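Side-chain contacts in 2-hydroxyisobutyryl-CoA mutase large subunit (Aquincola tertiaricarbonis, PDB 4R3U), which isomerizes 2-hydroxyisobutyryl-CoA and (S)-3-hydroxybutyryl-CoA, working together with a small cobalamin-binding subunit: residues Y80-G85 against S335-F340; N274-V279 against K325-A330. All coordinates share one frame; numbering follows the deposited sequence.

Contact 1 of 2, residues Y80-G85 against S335-F340; sequences YPFTRG and SMRLRF. With 3KK (S-{(3R,5R,9R)-1-[(2R,3S,4R,5R)-5-(6-amino-9H-purin-9-yl)-4-hydroxy-3-(phosphonooxy)tetrahydrofuran-2-yl]-3,5,9-trihydroxy-8,8-dimethyl-3,5-dioxido-10,14-dioxo-2,4,6-trioxa-11,15-diaza-3lambda~5~,5lambda~5~-diphosphaheptadecan-17-yl} 2-hydroxy-2-methylpropanethioate), chain F.
Arg337 sets its CB on one face of the Phe82 ring. The atom lies over the centre, 3.5 Å from the Phe82 ring centroid and 9° off the ring normal, a CH-pi contact. From there CG stands between the backbone N and the carbonyl carbon (chi1 62°), and the chain bends at chi2 (101°), which carries it away from the ring. The guanidinium has Arg339 CD over one face, and Arg337 NH2 donates to Pro294 O. The opposite face of Phe82 is covered by the Tyr80 backbone N, and Gly85 O lies in plane at the ring edge. Met336 adds a second apolar patch: its CB is 3.7 Å from Phe82 CE2. Its SD is 3.8 Å from Tyr80 CD1, an oblique Met-aromatic contact. With an alanine in place of Phe82, a gap would probably open beneath Arg337 CB and Met336 CB would lose its contact with CE2. Further along, Arg339 lays one guanidinium face against the CDP methyl of the acyl-CoA, with NH1 3.5 Å from CDP. No hydrogen bond joins the two segments, so apolar and aromatic packing holds 80-85 beside the loop that leads into strand 340-344 and the CoA pocket.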
# COMPACT_ATOMS: atom_id res chain seq x y z
N TYR A 80 1.51 -0.93 -31.27
CA TYR A 80 0.86 -2.24 -31.38
C TYR A 80 1.77 -3.39 -30.90
O TYR A 80 2.96 -3.35 -31.24
CB TYR A 80 0.40 -2.45 -32.84
CG TYR A 80 -0.32 -3.76 -33.10
CD1 TYR A 80 -1.71 -3.85 -32.99
CD2 TYR A 80 0.37 -4.90 -33.49
CE1 TYR A 80 -2.38 -5.04 -33.26
CE2 TYR A 80 -0.29 -6.11 -33.72
CZ TYR A 80 -1.66 -6.17 -33.61
OH TYR A 80 -2.30 -7.35 -33.89
N PRO A 81 1.27 -4.42 -30.15
CA PRO A 81 -0.09 -4.64 -29.65
C PRO A 81 -0.47 -3.94 -28.35
O PRO A 81 -1.44 -4.35 -27.70
CB PRO A 81 -0.19 -6.16 -29.57
CG PRO A 81 1.20 -6.58 -29.19
CD PRO A 81 2.15 -5.52 -29.71
N PHE A 82 0.27 -2.86 -27.97
CA PHE A 82 0.01 -2.02 -26.78
C PHE A 82 0.05 -2.72 -25.42
O PHE A 82 -0.50 -2.21 -24.46
CB PHE A 82 -1.30 -1.19 -26.92
CG PHE A 82 -1.50 -0.49 -28.24
CD1 PHE A 82 -1.01 0.80 -28.45
CD2 PHE A 82 -2.18 -1.11 -29.28
CE1 PHE A 82 -1.21 1.44 -29.66
CE2 PHE A 82 -2.34 -0.48 -30.50
CZ PHE A 82 -1.88 0.80 -30.68
N THR A 83 0.76 -3.85 -25.32
CA THR A 83 0.95 -4.57 -24.05
C THR A 83 1.44 -3.61 -22.93
O THR A 83 0.92 -3.63 -21.80
CB THR A 83 1.95 -5.69 -24.30
OG1 THR A 83 1.56 -6.38 -25.50
CG2 THR A 83 2.14 -6.65 -23.09
N ARG A 84 2.40 -2.73 -23.27
CA ARG A 84 3.05 -1.76 -22.36
C ARG A 84 2.27 -0.45 -22.09
O ARG A 84 2.70 0.34 -21.26
CB ARG A 84 4.48 -1.49 -22.85
CG ARG A 84 5.19 -2.78 -23.28
CD ARG A 84 6.68 -2.64 -23.33
NE ARG A 84 7.22 -2.50 -21.99
CZ ARG A 84 8.40 -1.97 -21.72
NH1 ARG A 84 9.17 -1.53 -22.70
NH2 ARG A 84 8.81 -1.86 -20.46
N GLY A 85 1.13 -0.26 -22.74
CA GLY A 85 0.32 0.92 -22.51
C GLY A 85 -0.27 1.48 -23.79
O GLY A 85 0.34 1.34 -24.86
N SER A 335 -7.93 2.29 -32.84
CA SER A 335 -8.93 1.22 -32.81
C SER A 335 -8.37 -0.01 -32.07
O SER A 335 -9.13 -0.85 -31.61
CB SER A 335 -9.29 0.81 -34.23
OG SER A 335 -10.02 1.84 -34.87
N MET A 336 -7.03 -0.14 -32.02
CA MET A 336 -6.35 -1.27 -31.40
C MET A 336 -5.83 -0.96 -29.98
O MET A 336 -5.48 -1.90 -29.26
CB MET A 336 -5.25 -1.81 -32.35
CG MET A 336 -5.79 -2.17 -33.73
SD MET A 336 -4.51 -2.20 -35.00
CE MET A 336 -5.25 -1.18 -36.19
N ARG A 337 -5.83 0.34 -29.57
CA ARG A 337 -5.40 0.70 -28.22
C ARG A 337 -6.52 0.71 -27.17
O ARG A 337 -7.44 1.54 -27.23
CB ARG A 337 -4.43 1.91 -28.14
CG ARG A 337 -4.95 3.25 -28.64
CD ARG A 337 -5.38 4.19 -27.52
NE ARG A 337 -6.19 5.32 -28.02
CZ ARG A 337 -7.51 5.28 -28.23
NH1 ARG A 337 -8.19 4.17 -28.02
NH2 ARG A 337 -8.15 6.37 -28.65
N LEU A 338 -6.46 -0.26 -26.23
CA LEU A 338 -7.42 -0.42 -25.15
C LEU A 338 -7.19 0.64 -24.09
O LEU A 338 -6.08 0.79 -23.58
CB LEU A 338 -7.32 -1.84 -24.53
CG LEU A 338 -8.34 -2.24 -23.46
CD1 LEU A 338 -8.75 -3.68 -23.60
CD2 LEU A 338 -7.79 -2.00 -22.05
N ARG A 339 -8.24 1.39 -23.78
CA ARG A 339 -8.26 2.41 -22.74
C ARG A 339 -9.23 1.86 -21.70
O ARG A 339 -10.27 1.29 -22.08
CB ARG A 339 -8.77 3.79 -23.27
CG ARG A 339 -7.91 4.45 -24.36
CD ARG A 339 -8.60 5.67 -24.92
NE ARG A 339 -9.97 5.34 -25.33
CZ ARG A 339 -11.01 6.15 -25.26
NH1 ARG A 339 -10.87 7.40 -24.82
NH2 ARG A 339 -12.21 5.73 -25.64
N PHE A 340 -8.87 1.97 -20.40
CA PHE A 340 -9.72 1.43 -19.34
C PHE A 340 -9.73 2.22 -18.03
O PHE A 340 -8.72 2.82 -17.65
CB PHE A 340 -9.46 -0.08 -19.08
CG PHE A 340 -8.22 -0.42 -18.28
CD1 PHE A 340 -6.95 -0.42 -18.88
CD2 PHE A 340 -8.31 -0.82 -16.95
CE1 PHE A 340 -5.81 -0.80 -18.16
CE2 PHE A 340 -7.16 -1.15 -16.21
CZ PHE A 340 -5.93 -1.15 -16.82
C4 3KK F . -21.65 0.04 -9.68
C3 3KK F . -20.22 0.55 -9.55
C2 3KK F . -19.33 -0.53 -8.92
O3 3KK F . -20.24 1.68 -8.69
C1 3KK F . -19.62 0.97 -10.89
O1 3KK F . -19.79 0.33 -11.93
S1P 3KK F . -18.67 2.45 -10.79
C2P 3KK F . -18.14 2.73 -12.51
C3P 3KK F . -17.55 4.11 -12.66
N4P 3KK F . -17.06 4.24 -14.02
C5P 3KK F . -16.10 5.12 -14.35
O5P 3KK F . -15.56 5.89 -13.55
C6P 3KK F . -15.73 5.06 -15.83
C7P 3KK F . -14.74 6.15 -16.22
N8P 3KK F . -14.34 6.00 -17.63
C9P 3KK F . -13.63 6.94 -18.25
O9P 3KK F . -13.30 8.00 -17.71
CAP 3KK F . -13.34 6.70 -19.76
OAP 3KK F . -14.45 6.05 -20.43
CBP 3KK F . -11.94 6.09 -20.12
CDP 3KK F . -11.72 6.13 -21.64
CEP 3KK F . -11.82 4.63 -19.66
CCP 3KK F . -10.80 6.92 -19.49
O6A 3KK F . -10.98 8.30 -19.85
P2A 3KK F . -10.30 9.53 -19.12
O4A 3KK F . -10.36 9.34 -17.66
O5A 3KK F . -10.88 10.77 -19.70
O3A 3KK F . -8.75 9.32 -19.57
P1A 3KK F . -8.13 9.47 -21.09
O1A 3KK F . -9.17 9.41 -22.14
O2A 3KK F . -6.99 8.55 -21.17
O5B 3KK F . -7.55 10.98 -20.91
C5B 3KK F . -8.29 12.17 -21.24
C4B 3KK F . -7.58 12.95 -22.37
O4B 3KK F . -6.15 13.09 -22.10
C3B 3KK F . -7.71 12.22 -23.70
O3B 3KK F . -7.86 13.22 -24.74
P3B 3KK F . -9.23 13.44 -25.57
O8A 3KK F . -9.43 12.13 -26.21
O7A 3KK F . -10.20 13.81 -24.51
O9A 3KK F . -8.86 14.55 -26.48
C2B 3KK F . -6.38 11.50 -23.84
O2B 3KK F . -6.04 11.26 -25.21
C1B 3KK F . -5.42 12.47 -23.19
N9A 3KK F . -4.22 11.79 -22.62
C8A 3KK F . -4.14 10.90 -21.63
N7A 3KK F . -2.87 10.56 -21.47
C5A 3KK F . -2.13 11.25 -22.35
C4A 3KK F . -2.98 12.02 -23.06
N3A 3KK F . -2.53 12.85 -24.04
C2A 3KK F . -1.15 12.94 -24.32
N1A 3KK F . -0.29 12.11 -23.54
C6A 3KK F . -0.81 11.29 -22.60
N6A 3KK F . -0.02 10.50 -21.87

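Contact 2 of 2, residues N274-V279 against K325-A330; sequences NLITYV and KERFGA
The Phe328 ring meets Val279 face-on. Val279 CG1 stands over the ring centre, 3.5 Å from the Phe328 centroid and 9° off the normal, which makes a CH-pi contact. The two side chains come from opposite directions. This branch of Val279 is the one turned anti to the backbone N (chi1 179°), and the turn aims it at the ring. Val279 CB also lies 3.8 Å from Phe328 CZ.

The other face of Phe328 is covered by its neighbour in sequence, Arg327, whose CD is offset toward the rim. The ring is therefore held between a valine methyl and an arginine methylene. Ile276 meets the ring differently. It crosses Phe328 at about a right angle, with its CA near the ring plane at the edge, 3.9 Å from Phe328 CZ. Ile276 CG1 is 4.0 Å from the same CZ.

Ile276 also crosses Arg327 at about a right angle. Its CG2 lies over one face of the guanidinium, 3.5 Å from Arg327 NH1. The arginine chain runs extended from CG to NE and so reaches across to the other helix. Its charge has a long, weak ion pair with Glu441.

No hydrogen bond crosses between the segments.

The contact joins helix 264-283 to the C-terminal end of helix 306-327. Ile323 of the latter touches both Ile276 and Phe328. On the inner side, Leu275 packs on Ile252 of strand 252-253 and on Tyr320.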
# COMPACT_ATOMS: atom_id res chain seq x y z
N ASN A 274 -18.11 -9.93 -24.98
CA ASN A 274 -19.10 -8.85 -25.07
C ASN A 274 -18.67 -7.81 -26.11
O ASN A 274 -19.51 -7.38 -26.91
CB ASN A 274 -19.32 -8.21 -23.70
CG ASN A 274 -20.19 -9.06 -22.78
OD1 ASN A 274 -20.87 -10.00 -23.22
ND2 ASN A 274 -20.26 -8.70 -21.51
N LEU A 275 -17.37 -7.45 -26.14
CA LEU A 275 -16.82 -6.52 -27.12
C LEU A 275 -17.11 -7.01 -28.55
O LEU A 275 -17.62 -6.24 -29.37
CB LEU A 275 -15.29 -6.31 -26.93
CG LEU A 275 -14.54 -5.76 -28.16
CD1 LEU A 275 -14.72 -4.25 -28.31
CD2 LEU A 275 -13.10 -6.14 -28.12
N ILE A 276 -16.80 -8.28 -28.84
CA ILE A 276 -17.01 -8.88 -30.15
C ILE A 276 -18.47 -8.73 -30.62
O ILE A 276 -18.70 -8.27 -31.74
CB ILE A 276 -16.47 -10.34 -30.18
CG1 ILE A 276 -14.93 -10.33 -30.18
CG2 ILE A 276 -17.08 -11.15 -31.39
CD1 ILE A 276 -14.29 -11.57 -29.54
N THR A 277 -19.43 -9.04 -29.73
CA THR A 277 -20.87 -8.93 -29.99
C THR A 277 -21.24 -7.50 -30.40
O THR A 277 -21.93 -7.32 -31.40
CB THR A 277 -21.64 -9.42 -28.76
OG1 THR A 277 -21.06 -10.65 -28.34
CG2 THR A 277 -23.12 -9.61 -29.01
N TYR A 278 -20.73 -6.51 -29.65
CA TYR A 278 -20.96 -5.07 -29.85
C TYR A 278 -20.42 -4.57 -31.17
O TYR A 278 -21.14 -3.87 -31.89
CB TYR A 278 -20.40 -4.25 -28.66
CG TYR A 278 -21.19 -4.36 -27.36
CD1 TYR A 278 -22.59 -4.31 -27.36
CD2 TYR A 278 -20.54 -4.43 -26.13
CE1 TYR A 278 -23.32 -4.38 -26.18
CE2 TYR A 278 -21.26 -4.51 -24.94
CZ TYR A 278 -22.65 -4.46 -24.96
OH TYR A 278 -23.39 -4.51 -23.80
N VAL A 279 -19.18 -4.94 -31.52
CA VAL A 279 -18.51 -4.54 -32.76
C VAL A 279 -19.27 -5.07 -33.96
O VAL A 279 -19.47 -4.33 -34.94
CB VAL A 279 -17.01 -4.94 -32.79
CG1 VAL A 279 -16.36 -4.52 -34.12
CG2 VAL A 279 -16.26 -4.33 -31.61
N LYS A 325 -7.34 -5.67 -34.95
CA LYS A 325 -6.55 -5.74 -36.17
C LYS A 325 -6.88 -6.97 -37.00
O LYS A 325 -7.25 -6.82 -38.16
CB LYS A 325 -5.03 -5.71 -35.87
CG LYS A 325 -4.18 -5.52 -37.13
CD LYS A 325 -2.75 -6.03 -36.97
CE LYS A 325 -1.83 -5.27 -37.87
NZ LYS A 325 -0.42 -5.34 -37.40
N GLU A 326 -6.71 -8.18 -36.42
CA GLU A 326 -6.88 -9.44 -37.13
C GLU A 326 -8.30 -9.85 -37.43
O GLU A 326 -8.57 -10.26 -38.57
CB GLU A 326 -6.09 -10.59 -36.49
CG GLU A 326 -4.58 -10.35 -36.38
CD GLU A 326 -3.72 -10.12 -37.61
OE1 GLU A 326 -4.01 -10.72 -38.67
OE2 GLU A 326 -2.70 -9.41 -37.49
N ARG A 327 -9.20 -9.73 -36.44
CA ARG A 327 -10.59 -10.14 -36.61
C ARG A 327 -11.48 -9.04 -37.22
O ARG A 327 -12.37 -9.35 -38.00
CB ARG A 327 -11.16 -10.64 -35.27
CG ARG A 327 -12.53 -11.29 -35.36
CD ARG A 327 -13.28 -11.21 -34.05
NE ARG A 327 -14.59 -11.83 -34.17
CZ ARG A 327 -14.90 -13.01 -33.66
NH1 ARG A 327 -16.10 -13.52 -33.84
NH2 ARG A 327 -14.03 -13.64 -32.87
N PHE A 328 -11.28 -7.78 -36.83
CA PHE A 328 -12.14 -6.74 -37.37
C PHE A 328 -11.58 -5.97 -38.55
O PHE A 328 -12.33 -5.26 -39.23
CB PHE A 328 -12.75 -5.87 -36.26
CG PHE A 328 -13.62 -6.67 -35.31
CD1 PHE A 328 -14.80 -7.28 -35.77
CD2 PHE A 328 -13.25 -6.86 -33.99
CE1 PHE A 328 -15.60 -8.04 -34.90
CE2 PHE A 328 -14.06 -7.61 -33.11
CZ PHE A 328 -15.22 -8.19 -33.57
N GLY A 329 -10.28 -6.16 -38.82
CA GLY A 329 -9.57 -5.50 -39.90
C GLY A 329 -9.41 -4.00 -39.70
O GLY A 329 -9.43 -3.24 -40.66
N ALA A 330 -9.24 -3.58 -38.46
CA ALA A 330 -9.05 -2.16 -38.14
C ALA A 330 -7.73 -1.68 -38.73
O ALA A 330 -6.76 -2.45 -38.80
CB ALA A 330 -9.07 -1.94 -36.63

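How the contacts relate
Contacts 1 and 2 have centres about 14 Å apart, on the same side of the chain's centre. Along the chain the order is 80-85, 274-279, 325-330, 335-340, so both segments of contact 2 fall between those of contact 1. Helix 306-327 links them: contact 2 uses its C-terminal end, and Tyr80 of contact 1 packs on its Ala321 and Lys322. The contacts also touch directly. Met336 SD is 3.7 Å from Lys325 CB, and Tyr80 makes a cation-pi contact with Lys325. From there 335-340 runs into strand 340-344 of the parallel sheet, consistent with a TIM barrel, carrying the chain from the outer helices to the CoA pocket.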